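O-succinylbenzoate synthase (Synechococcus elongatus, PDB 2OZT) converts 2-succinyl-6-hydroxy-2,4-cyclohexadiene-1-carboxylate into 2-succinylbenzoate by loss of water, a metal-dependent step on the way to phylloquinone. Local coordinates at residues T57-A60 with D61-L64; G170-R174 with A175-R179; R179-A182 with W183-R186; H285-E288 with T289-P292. All coordinates share one frame; numbering follows the deposited sequence. Where two conformers were deposited one is given.

Interaction 1: T57-A60 with D61-L64; sequences TLNA and DIAL
With L58 CG swung opposite its own backbone N (chi1 -176°) and I62 CG1 opposite its own carbonyl carbon (chi1 -73°), these two side chains converge one helical turn apart. They cross obliquely, and the closest apolar approach is branch to tip, L58 CG to I62 CD1 at 4.0 Å. I62 CG1 also lies 3.4 Å from L58 O, so the isoleucine covers the carbonyl oxygen to which I62 N donates, I62 N to L58 O at 2.9 Å. N59 runs alongside I62 and points the same way. The helix 58-67 starts here with T57 as its N-cap: A60 N donates to T57 OG1 over 3.1 Å, a bond that ties down the first turn, while T57 O receives D61 N. L58 and I62 both rest on I9 and I31, which places this surface of the helix against the antiparallel sheet of the N-terminal domain. D61, buried and in contact with P49 and L84, has its carboxylate close to that of E56. The like charges would tend to raise the proton affinity of one of the pair, whereas the nearby helix start would tend to stabilise a negative D61.

Interaction 2: G170-R174 with A175-R179; sequences GSWDR and ATANR. With PO4 (phosphate ion), chain C.
A single carboxylate oxygen, D173 OD1, is gripped twice by T176, once by its backbone N-H and once by its hydroxyl. This is a classic N-cap: D173 precedes helix 174-187, in the loop that follows strand 163-167 of the enolase-type barrel. The amide T176 N reaches D173 OD1 at 2.9 Å, nearly along the C-O axis, while T176 OG1 donates to D173 OD1 at 2.8 Å from above the carboxylate plane. With chi1 of 64°, D173 holds CG between its backbone N and its carbonyl carbon and so folds the carboxylate back over the first turn. A water completes the loop, accepting from D173 N and donating to T176 OG1, so that the hydroxyl is used in both directions. The other branch of the threonine faces elsewhere: its methyl CG2 sits over one face of the W172 indole, 4.1 Å from the centroid of the five-membered ring, a CH-pi contact, with A177 CB beside W172 CE3. To put an alanine at T176 is likely to leave D173 OD1 with the backbone N-H alone, cost the water one of its two partners and uncover part of the indole face. At the same helix start a phosphate, probably from the crystallisation liquor, is held by R174 and by Q203. Its O4 accepts R174 N at 2.9 Å, and R174, bent at chi3, turns the edge of its guanidinium to O2, with R174 NE and R174 NH2 each 3.0 Å from PO4 O2.

Interaction 3: R179-A182 with W183-R186; sequences RWFA and WLDR
L184 reaches back across one helical turn to W180, and its carbons meet W180, F181 and W183 in turn. CB begins the path 3.5 Å from W180 O. The next carbon, L184 CG, is 3.4 Å from that same oxygen, which also accepts L184 N, and it approaches the edge of the W180 indole, 4.1 Å from W180 CE3. Because CG stands opposite the carbonyl carbon (chi1 -75°), the branch points back along the helix, and methyl CD1 fits between W180 CE3 and F181 CD1, 4.3 Å from the latter. The second methyl, CD2, lies in the plane of the W183 ring at its edge. An alanine in place of L184 would lack CG and both methyls, and the consequence would probably be a gap between W180 and F181 that lets either ring shift. On the solvent-facing side R186 bends at chi3 to lay one face of its guanidinium over A182 O, and a water joins R186 NH2 (3.1 Å) to R179 O. Helix 174-187 is the crossover of a beta-alpha-beta unit: F181 and L184 press on V195 of strand 192-196, while W180 and W183 lean on Q148 of the neighbouring helix 144-157.

Interaction 4: H285-E288 with T289-P292; sequences HLLE and TWQP
L286 O accepts two backbone donors as helix 277-290 runs out, W290 N in the carbonyl plane at 3.1 Å and T289 N from well above it at 2.9 Å, before Q291 leaves the helix with a phi of 53°. The last turn is closed by Q291 N, which donates to L287 O. Over this frame W290 lies beside L286, the two side chains pointing the same way. L286 CB stands over one indole face, 4.1 Å from the centroid of the six-membered ring in a CH-pi contact, and L286 CD1 continues along the ring toward W290 CH2. L287 meets the same indole differently, its CD2 coming to the ring edge 4.2 Å from W290 CE3. The helix belongs to the enolase-type barrel domain, where W290 packs against L255 and L259 of helix 252-260, gives its NE1 to S256, and lies about 10 Å, side chain to side chain, from K245, the predicted proton acceptor. Past the helix end the chain is fastened by side chains. Q291, bent at chi2 (-100°), curls back so that its NE2 donates to E288 O at 2.9 Å; that oxygen is almost in the amide plane of Q291, while the donor sits above the plane of the E288 carbonyl. E288 itself turns its carboxylate to R106 in a salt bridge. P292 has no N-H to offer, and crosses L287 at about a right angle, its CD 3.9 Å from L287 CB. A water links T289 OG1 to H285 O, 2.7 Å from each.

Overall arrangement
From the N terminus, interaction 1 comes first, at the start of helix 58-67 in the N-terminal domain. Interactions 2 and 3 then follow on helix 174-187 of the barrel, and interaction 4 on the last turn of helix 277-290. Each closes only a turn or a cap, so none nests within or crosses another. Interactions 2 and 3 meet end to end at R179, their centres about 11 Å apart, and the stacked rings of W172 and W180 join the capping loop to the helix body. The others stand apart: the centres of 1 and 3 are about 44 Å from each other, on opposite sides of the chain's centre, and interaction 4 is about 35 Å, centre to centre, from both 2 and 3.

Interaction 1: T57-A60 with D61-L64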
loop_
_atom_site.group_PDB
_atom_site.type_symbol
_atom_site.label_atom_id
_atom_site.label_comp_id
_atom_site.label_asym_id
_atom_site.label_seq_id
_atom_site.Cartn_x
_atom_site.Cartn_y
_atom_site.Cartn_z
ATOM N N THR A 57 -9.856 -9.919 9.110
ATOM C CA THR A 57 -11.068 -9.884 8.285
ATOM C C THR A 57 -11.970 -8.732 8.710
ATOM O O THR A 57 -11.964 -8.322 9.854
ATOM C CB THR A 57 -11.897 -11.192 8.404
ATOM O OG1 THR A 57 -12.372 -11.327 9.754
ATOM C CG2 THR A 57 -11.028 -12.419 7.986
ATOM N N LEU A 58 -12.746 -8.227 7.768
ATOM C CA LEU A 58 -13.680 -7.178 8.084
ATOM C C LEU A 58 -14.639 -7.685 9.152
ATOM O O LEU A 58 -15.034 -6.927 10.064
ATOM C CB LEU A 58 -14.437 -6.741 6.845
ATOM C CG LEU A 58 -15.379 -5.560 7.075
ATOM C CD1 LEU A 58 -14.596 -4.328 7.563
ATOM C CD2 LEU A 58 -16.167 -5.234 5.807
ATOM N N ASN A 59 -15.066 -8.939 9.081
ATOM C CA ASN A 59 -15.970 -9.437 10.149
ATOM C C ASN A 59 -15.374 -9.344 11.529
ATOM O O ASN A 59 -16.084 -9.011 12.514
ATOM C CB ASN A 59 -16.387 -10.883 9.850
ATOM C CG ASN A 59 -17.363 -10.969 8.702
ATOM O OD1 ASN A 59 -17.859 -9.965 8.185
ATOM N ND2 ASN A 59 -17.615 -12.209 8.250
ATOM N N ALA A 60 -14.083 -9.581 11.649
ATOM C CA ALA A 60 -13.437 -9.467 12.946
ATOM C C ALA A 60 -13.362 -7.997 13.405
ATOM O O ALA A 60 -13.488 -7.691 14.609
ATOM C CB ALA A 60 -12.021 -10.084 12.872
ATOM N N ASP A 61 -13.158 -7.067 12.472
ATOM C CA ASP A 61 -13.134 -5.638 12.795
ATOM C C ASP A 61 -14.534 -5.184 13.252
ATOM O O ASP A 61 -14.686 -4.332 14.166
ATOM C CB ASP A 61 -12.732 -4.828 11.574
ATOM C CG ASP A 61 -11.273 -5.058 11.170
ATOM O OD1 ASP A 61 -10.421 -5.283 12.058
ATOM O OD2 ASP A 61 -11.004 -4.955 9.964
ATOM N N ILE A 62 -15.568 -5.745 12.616
ATOM C CA ILE A 62 -16.962 -5.406 12.978
ATOM C C ILE A 62 -17.239 -5.873 14.401
ATOM O O ILE A 62 -17.793 -5.110 15.234
ATOM C CB ILE A 62 -18.005 -6.020 11.971
ATOM C CG1 ILE A 62 -17.955 -5.267 10.651
ATOM C CG2 ILE A 62 -19.445 -5.864 12.542
ATOM C CD1 ILE A 62 -18.544 -6.052 9.487
ATOM N N ALA A 63 -16.824 -7.089 14.714
ATOM C CA ALA A 63 -17.003 -7.620 16.064
ATOM C C ALA A 63 -16.289 -6.710 17.076
ATOM O O ALA A 63 -16.836 -6.371 18.125
ATOM C CB ALA A 63 -16.496 -9.021 16.159
ATOM N N LEU A 64 -15.066 -6.289 16.756
ATOM C CA LEU A 64 -14.336 -5.342 17.589
ATOM C C LEU A 64 -15.147 -4.091 17.806
ATOM O O LEU A 64 -15.308 -3.649 18.968
ATOM C CB LEU A 64 -13.021 -4.937 16.896
ATOM C CG LEU A 64 -12.289 -3.845 17.689
ATOM C CD1 LEU A 64 -11.655 -4.351 18.999
ATOM C CD2 LEU A 64 -11.316 -3.100 16.801
#

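Interaction 2: G170-R174 with A175-R179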
loop_
_atom_site.group_PDB
_atom_site.type_symbol
_atom_site.label_atom_id
_atom_site.label_comp_id
_atom_site.label_asym_id
_atom_site.label_seq_id
_atom_site.Cartn_x
_atom_site.Cartn_y
_atom_site.Cartn_z
ATOM N N GLY A 170 4.673 -12.548 -6.483
ATOM C CA GLY A 170 4.908 -13.870 -5.920
ATOM C C GLY A 170 4.700 -14.991 -6.930
ATOM O O GLY A 170 4.512 -16.148 -6.521
ATOM N N SER A 171 4.719 -14.689 -8.229
ATOM C CA SER A 171 4.312 -15.688 -9.217
ATOM C C SER A 171 5.443 -16.540 -9.790
ATOM O O SER A 171 5.166 -17.485 -10.569
ATOM C CB SER A 171 3.569 -14.997 -10.362
ATOM O OG SER A 171 4.454 -14.214 -11.101
ATOM N N TRP A 172 6.696 -16.239 -9.475
ATOM C CA TRP A 172 7.795 -17.048 -10.033
ATOM C C TRP A 172 8.092 -18.197 -9.097
ATOM O O TRP A 172 8.008 -18.060 -7.877
ATOM C CB TRP A 172 9.072 -16.219 -10.170
ATOM C CG TRP A 172 9.007 -15.153 -11.194
ATOM C CD1 TRP A 172 8.222 -15.102 -12.337
ATOM C CD2 TRP A 172 9.850 -13.994 -11.235
ATOM N NE1 TRP A 172 8.503 -13.949 -13.038
ATOM C CE2 TRP A 172 9.504 -13.259 -12.395
ATOM C CE3 TRP A 172 10.854 -13.500 -10.394
ATOM C CZ2 TRP A 172 10.101 -12.029 -12.694
ATOM C CZ3 TRP A 172 11.482 -12.325 -10.725
ATOM C CH2 TRP A 172 11.102 -11.595 -11.880
ATOM N N ASP A 173 8.481 -19.345 -9.663
ATOM C CA ASP A 173 9.140 -20.349 -8.822
ATOM C C ASP A 173 10.620 -20.006 -8.644
ATOM O O ASP A 173 11.127 -19.055 -9.223
ATOM C CB ASP A 173 8.908 -21.795 -9.299
ATOM C CG ASP A 173 9.490 -22.101 -10.654
ATOM O OD1 ASP A 173 10.505 -21.501 -11.084
ATOM O OD2 ASP A 173 8.928 -23.026 -11.298
ATOM N N ARG A 174 11.288 -20.740 -7.774
ATOM C CA ARG A 174 12.612 -20.338 -7.371
ATOM C C ARG A 174 13.606 -20.381 -8.559
ATOM O O ARG A 174 14.425 -19.491 -8.727
ATOM C CB ARG A 174 13.106 -21.204 -6.201
ATOM C CG ARG A 174 12.360 -20.984 -4.861
ATOM C CD ARG A 174 12.777 -22.000 -3.779
ATOM N NE ARG A 174 12.323 -23.328 -4.211
ATOM C CZ ARG A 174 13.116 -24.384 -4.392
ATOM N NH1 ARG A 174 14.404 -24.312 -4.112
ATOM N NH2 ARG A 174 12.591 -25.522 -4.846
ATOM N N ALA A 175 13.530 -21.421 -9.397
ATOM C CA ALA A 175 14.495 -21.508 -10.501
ATOM C C ALA A 175 14.250 -20.366 -11.496
ATOM O O ALA A 175 15.183 -19.797 -12.021
ATOM C CB ALA A 175 14.330 -22.850 -11.192
ATOM N N THR A 176 12.976 -20.056 -11.750
ATOM C CA THR A 176 12.610 -18.931 -12.623
ATOM C C THR A 176 13.129 -17.585 -12.087
ATOM O O THR A 176 13.648 -16.770 -12.843
ATOM C CB THR A 176 11.081 -18.860 -12.819
ATOM O OG1 THR A 176 10.665 -20.060 -13.484
ATOM C CG2 THR A 176 10.630 -17.636 -13.682
ATOM N N ALA A 177 12.949 -17.348 -10.783
ATOM C CA ALA A 177 13.436 -16.119 -10.182
ATOM C C ALA A 177 14.938 -16.015 -10.384
ATOM O O ALA A 177 15.472 -14.974 -10.763
ATOM C CB ALA A 177 13.109 -16.098 -8.682
ATOM N N ASN A 178 15.642 -17.112 -10.128
ATOM C CA ASN A 178 17.074 -17.085 -10.279
ATOM C C ASN A 178 17.532 -16.760 -11.708
ATOM O O ASN A 178 18.465 -15.972 -11.896
ATOM C CB ASN A 178 17.650 -18.393 -9.775
ATOM C CG ASN A 178 19.008 -18.215 -9.226
ATOM O OD1 ASN A 178 19.196 -18.086 -8.019
ATOM N ND2 ASN A 178 19.983 -18.157 -10.108
ATOM N N ARG A 179 16.835 -17.340 -12.696
ATOM C CA ARG A 179 17.154 -17.062 -14.112
ATOM C C ARG A 179 16.877 -15.585 -14.447
ATOM O O ARG A 179 17.671 -14.929 -15.129
ATOM C CB ARG A 179 16.376 -17.989 -15.032
ATOM C CG ARG A 179 16.906 -19.436 -14.984
ATOM C CD ARG A 179 16.532 -20.251 -16.244
ATOM N NE ARG A 179 15.100 -20.121 -16.560
ATOM C CZ ARG A 179 14.120 -20.738 -15.898
ATOM N NH1 ARG A 179 14.395 -21.554 -14.889
ATOM N NH2 ARG A 179 12.850 -20.536 -16.250
HETATM P P PO4 C . 9.354 -24.119 -6.284
HETATM O O1 PO4 C . 7.847 -24.162 -6.354
HETATM O O2 PO4 C . 9.733 -24.748 -4.966
HETATM O O3 PO4 C . 10.029 -24.849 -7.445
HETATM O O4 PO4 C . 9.868 -22.709 -6.239
HETATM O O HOH W 1 7.751 -19.684 -12.488
#

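Interaction 3: R179-A182 with W183-R186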
loop_
_atom_site.group_PDB
_atom_site.type_symbol
_atom_site.label_atom_id
_atom_site.label_comp_id
_atom_site.label_asym_id
_atom_site.label_seq_id
_atom_site.Cartn_x
_atom_site.Cartn_y
_atom_site.Cartn_z
ATOM N N ARG A 179 16.835 -17.340 -12.696
ATOM C CA ARG A 179 17.154 -17.062 -14.112
ATOM C C ARG A 179 16.877 -15.585 -14.447
ATOM O O ARG A 179 17.671 -14.929 -15.129
ATOM C CB ARG A 179 16.376 -17.989 -15.032
ATOM C CG ARG A 179 16.906 -19.436 -14.984
ATOM C CD ARG A 179 16.532 -20.251 -16.244
ATOM N NE ARG A 179 15.100 -20.121 -16.560
ATOM C CZ ARG A 179 14.120 -20.738 -15.898
ATOM N NH1 ARG A 179 14.395 -21.554 -14.889
ATOM N NH2 ARG A 179 12.850 -20.536 -16.250
ATOM N N TRP A 180 15.773 -15.034 -13.908
ATOM C CA TRP A 180 15.465 -13.619 -14.089
ATOM C C TRP A 180 16.509 -12.689 -13.498
ATOM O O TRP A 180 16.927 -11.714 -14.130
ATOM C CB TRP A 180 14.122 -13.310 -13.436
ATOM C CG TRP A 180 12.968 -13.157 -14.396
ATOM C CD1 TRP A 180 11.952 -14.033 -14.595
ATOM C CD2 TRP A 180 12.698 -12.021 -15.216
ATOM N NE1 TRP A 180 11.043 -13.511 -15.513
ATOM C CE2 TRP A 180 11.488 -12.275 -15.901
ATOM C CE3 TRP A 180 13.347 -10.800 -15.412
ATOM C CZ2 TRP A 180 10.920 -11.330 -16.805
ATOM C CZ3 TRP A 180 12.802 -9.890 -16.328
ATOM C CH2 TRP A 180 11.590 -10.147 -16.972
ATOM N N PHE A 181 16.983 -13.001 -12.296
ATOM C CA PHE A 181 17.991 -12.145 -11.712
ATOM C C PHE A 181 19.315 -12.204 -12.463
ATOM O O PHE A 181 20.012 -11.211 -12.535
ATOM C CB PHE A 181 18.148 -12.405 -10.210
ATOM C CG PHE A 181 17.017 -11.805 -9.404
ATOM C CD1 PHE A 181 16.891 -10.426 -9.327
ATOM C CD2 PHE A 181 16.094 -12.606 -8.760
ATOM C CE1 PHE A 181 15.826 -9.852 -8.621
ATOM C CE2 PHE A 181 15.041 -12.050 -8.059
ATOM C CZ PHE A 181 14.901 -10.671 -8.006
ATOM N N ALA A 182 19.604 -13.362 -13.040
ATOM C CA ALA A 182 20.855 -13.515 -13.840
ATOM C C ALA A 182 20.706 -12.698 -15.124
ATOM O O ALA A 182 21.642 -11.980 -15.524
ATOM C CB ALA A 182 21.120 -14.956 -14.139
ATOM N N TRP A 183 19.526 -12.754 -15.750
ATOM C CA TRP A 183 19.250 -11.926 -16.932
ATOM C C TRP A 183 19.363 -10.447 -16.609
ATOM O O TRP A 183 19.944 -9.661 -17.371
ATOM C CB TRP A 183 17.852 -12.206 -17.483
ATOM C CG TRP A 183 17.578 -11.539 -18.822
ATOM C CD1 TRP A 183 17.740 -12.105 -20.050
ATOM C CD2 TRP A 183 17.063 -10.223 -19.049
ATOM N NE1 TRP A 183 17.355 -11.224 -21.033
ATOM C CE2 TRP A 183 16.952 -10.054 -20.452
ATOM C CE3 TRP A 183 16.690 -9.168 -18.215
ATOM C CZ2 TRP A 183 16.505 -8.871 -21.033
ATOM C CZ3 TRP A 183 16.224 -7.976 -18.800
ATOM C CH2 TRP A 183 16.130 -7.845 -20.199
ATOM N N LEU A 184 18.815 -10.045 -15.462
ATOM C CA LEU A 184 18.838 -8.632 -15.097
ATOM C C LEU A 184 20.262 -8.140 -14.829
ATOM O O LEU A 184 20.595 -6.990 -15.107
ATOM C CB LEU A 184 17.923 -8.358 -13.889
ATOM C CG LEU A 184 16.424 -8.363 -14.188
ATOM C CD1 LEU A 184 15.623 -8.474 -12.893
ATOM C CD2 LEU A 184 15.958 -7.098 -14.948
ATOM N N ASP A 185 21.090 -9.015 -14.281
ATOM C CA ASP A 185 22.506 -8.674 -14.109
ATOM C C ASP A 185 23.177 -8.398 -15.461
ATOM O O ASP A 185 23.954 -7.446 -15.594
ATOM C CB ASP A 185 23.239 -9.764 -13.346
ATOM C CG ASP A 185 24.650 -9.372 -13.029
ATOM O OD1 ASP A 185 24.830 -8.418 -12.240
ATOM O OD2 ASP A 185 25.570 -9.996 -13.609
ATOM N N ARG A 186 22.871 -9.207 -16.467
ATOM C CA ARG A 186 23.459 -9.016 -17.794
ATOM C C ARG A 186 22.863 -7.851 -18.598
ATOM O O ARG A 186 23.585 -7.189 -19.359
ATOM C CB ARG A 186 23.315 -10.290 -18.635
ATOM C CG ARG A 186 23.882 -11.556 -18.002
ATOM C CD ARG A 186 23.938 -12.710 -19.001
ATOM N NE ARG A 186 22.611 -13.141 -19.447
ATOM C CZ ARG A 186 21.914 -14.125 -18.891
ATOM N NH1 ARG A 186 22.412 -14.794 -17.857
ATOM N NH2 ARG A 186 20.718 -14.437 -19.362
HETATM O O HOH W 2 18.817 -15.794 -17.252
#

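Interaction 4: H285-E288 with T289-P292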
loop_
_atom_site.group_PDB
_atom_site.type_symbol
_atom_site.label_atom_id
_atom_site.label_comp_id
_atom_site.label_asym_id
_atom_site.label_seq_id
_atom_site.Cartn_x
_atom_site.Cartn_y
_atom_site.Cartn_z
ATOM N N HIS A 285 -1.726 12.823 5.149
ATOM C CA HIS A 285 -1.348 13.624 6.315
ATOM C C HIS A 285 -0.102 13.026 6.975
ATOM O O HIS A 285 0.815 13.752 7.383
ATOM C CB HIS A 285 -2.537 13.626 7.294
ATOM C CG HIS A 285 -2.213 14.135 8.672
ATOM N ND1 HIS A 285 -1.822 15.434 8.913
ATOM C CD2 HIS A 285 -2.209 13.514 9.876
ATOM C CE1 HIS A 285 -1.585 15.593 10.203
ATOM N NE2 HIS A 285 -1.822 14.447 10.814
ATOM N N LEU A 286 -0.100 11.708 7.177
ATOM C CA LEU A 286 1.064 11.077 7.785
ATOM C C LEU A 286 2.351 11.287 6.943
ATOM O O LEU A 286 3.444 11.411 7.485
ATOM C CB LEU A 286 0.813 9.571 7.947
ATOM C CG LEU A 286 -0.224 9.251 9.054
ATOM C CD1 LEU A 286 -0.789 7.853 8.881
ATOM C CD2 LEU A 286 0.464 9.379 10.417
ATOM N N LEU A 287 2.206 11.309 5.618
ATOM C CA LEU A 287 3.353 11.561 4.757
ATOM C C LEU A 287 3.969 12.941 4.949
ATOM O O LEU A 287 5.112 13.159 4.557
ATOM C CB LEU A 287 2.955 11.357 3.295
ATOM C CG LEU A 287 2.544 9.893 2.899
ATOM C CD1 LEU A 287 2.131 9.793 1.450
ATOM C CD2 LEU A 287 3.676 8.915 3.202
ATOM N N GLU A 288 3.228 13.889 5.539
ATOM C CA GLU A 288 3.848 15.201 5.844
ATOM C C GLU A 288 4.939 15.017 6.912
ATOM O O GLU A 288 5.888 15.804 6.950
ATOM C CB GLU A 288 2.822 16.207 6.351
ATOM C CG GLU A 288 1.782 16.680 5.324
ATOM C CD GLU A 288 2.423 17.558 4.274
ATOM O OE1 GLU A 288 2.971 18.629 4.637
ATOM O OE2 GLU A 288 2.415 17.183 3.091
ATOM N N THR A 289 4.779 14.018 7.768
ATOM C CA THR A 289 5.831 13.659 8.735
ATOM C C THR A 289 6.900 12.751 8.101
ATOM O O THR A 289 8.089 13.064 8.174
ATOM C CB THR A 289 5.230 13.055 9.986
ATOM O OG1 THR A 289 4.438 14.069 10.669
ATOM C CG2 THR A 289 6.341 12.513 10.928
ATOM N N TRP A 290 6.488 11.640 7.472
ATOM C CA TRP A 290 7.453 10.680 6.974
ATOM C C TRP A 290 8.219 11.135 5.730
ATOM O O TRP A 290 9.347 10.679 5.522
ATOM C CB TRP A 290 6.756 9.336 6.683
ATOM C CG TRP A 290 6.221 8.676 7.944
ATOM C CD1 TRP A 290 6.810 8.659 9.183
ATOM C CD2 TRP A 290 5.018 7.887 8.059
ATOM N NE1 TRP A 290 6.035 7.909 10.063
ATOM C CE2 TRP A 290 4.945 7.420 9.381
ATOM C CE3 TRP A 290 4.028 7.492 7.149
ATOM C CZ2 TRP A 290 3.889 6.616 9.834
ATOM C CZ3 TRP A 290 2.997 6.658 7.592
ATOM C CH2 TRP A 290 2.922 6.261 8.942
ATOM N N GLN A 291 7.634 12.029 4.935
ATOM C CA GLN A 291 8.309 12.643 3.772
ATOM C C GLN A 291 8.920 11.639 2.803
ATOM O O GLN A 291 10.141 11.452 2.741
ATOM C CB GLN A 291 9.382 13.627 4.238
ATOM C CG GLN A 291 8.749 14.736 5.074
ATOM C CD GLN A 291 8.528 15.986 4.315
ATOM O OE1 GLN A 291 9.335 16.360 3.472
ATOM N NE2 GLN A 291 7.411 16.662 4.591
ATOM N N PRO A 292 8.053 10.968 2.053
ATOM C CA PRO A 292 8.508 9.847 1.223
ATOM C C PRO A 292 9.535 10.270 0.166
ATOM O O PRO A 292 9.490 11.387 -0.353
ATOM C CB PRO A 292 7.199 9.345 0.559
ATOM C CG PRO A 292 6.261 10.526 0.631
ATOM C CD PRO A 292 6.623 11.231 1.922
HETATM O O HOH W 3 1.842 14.317 9.800
#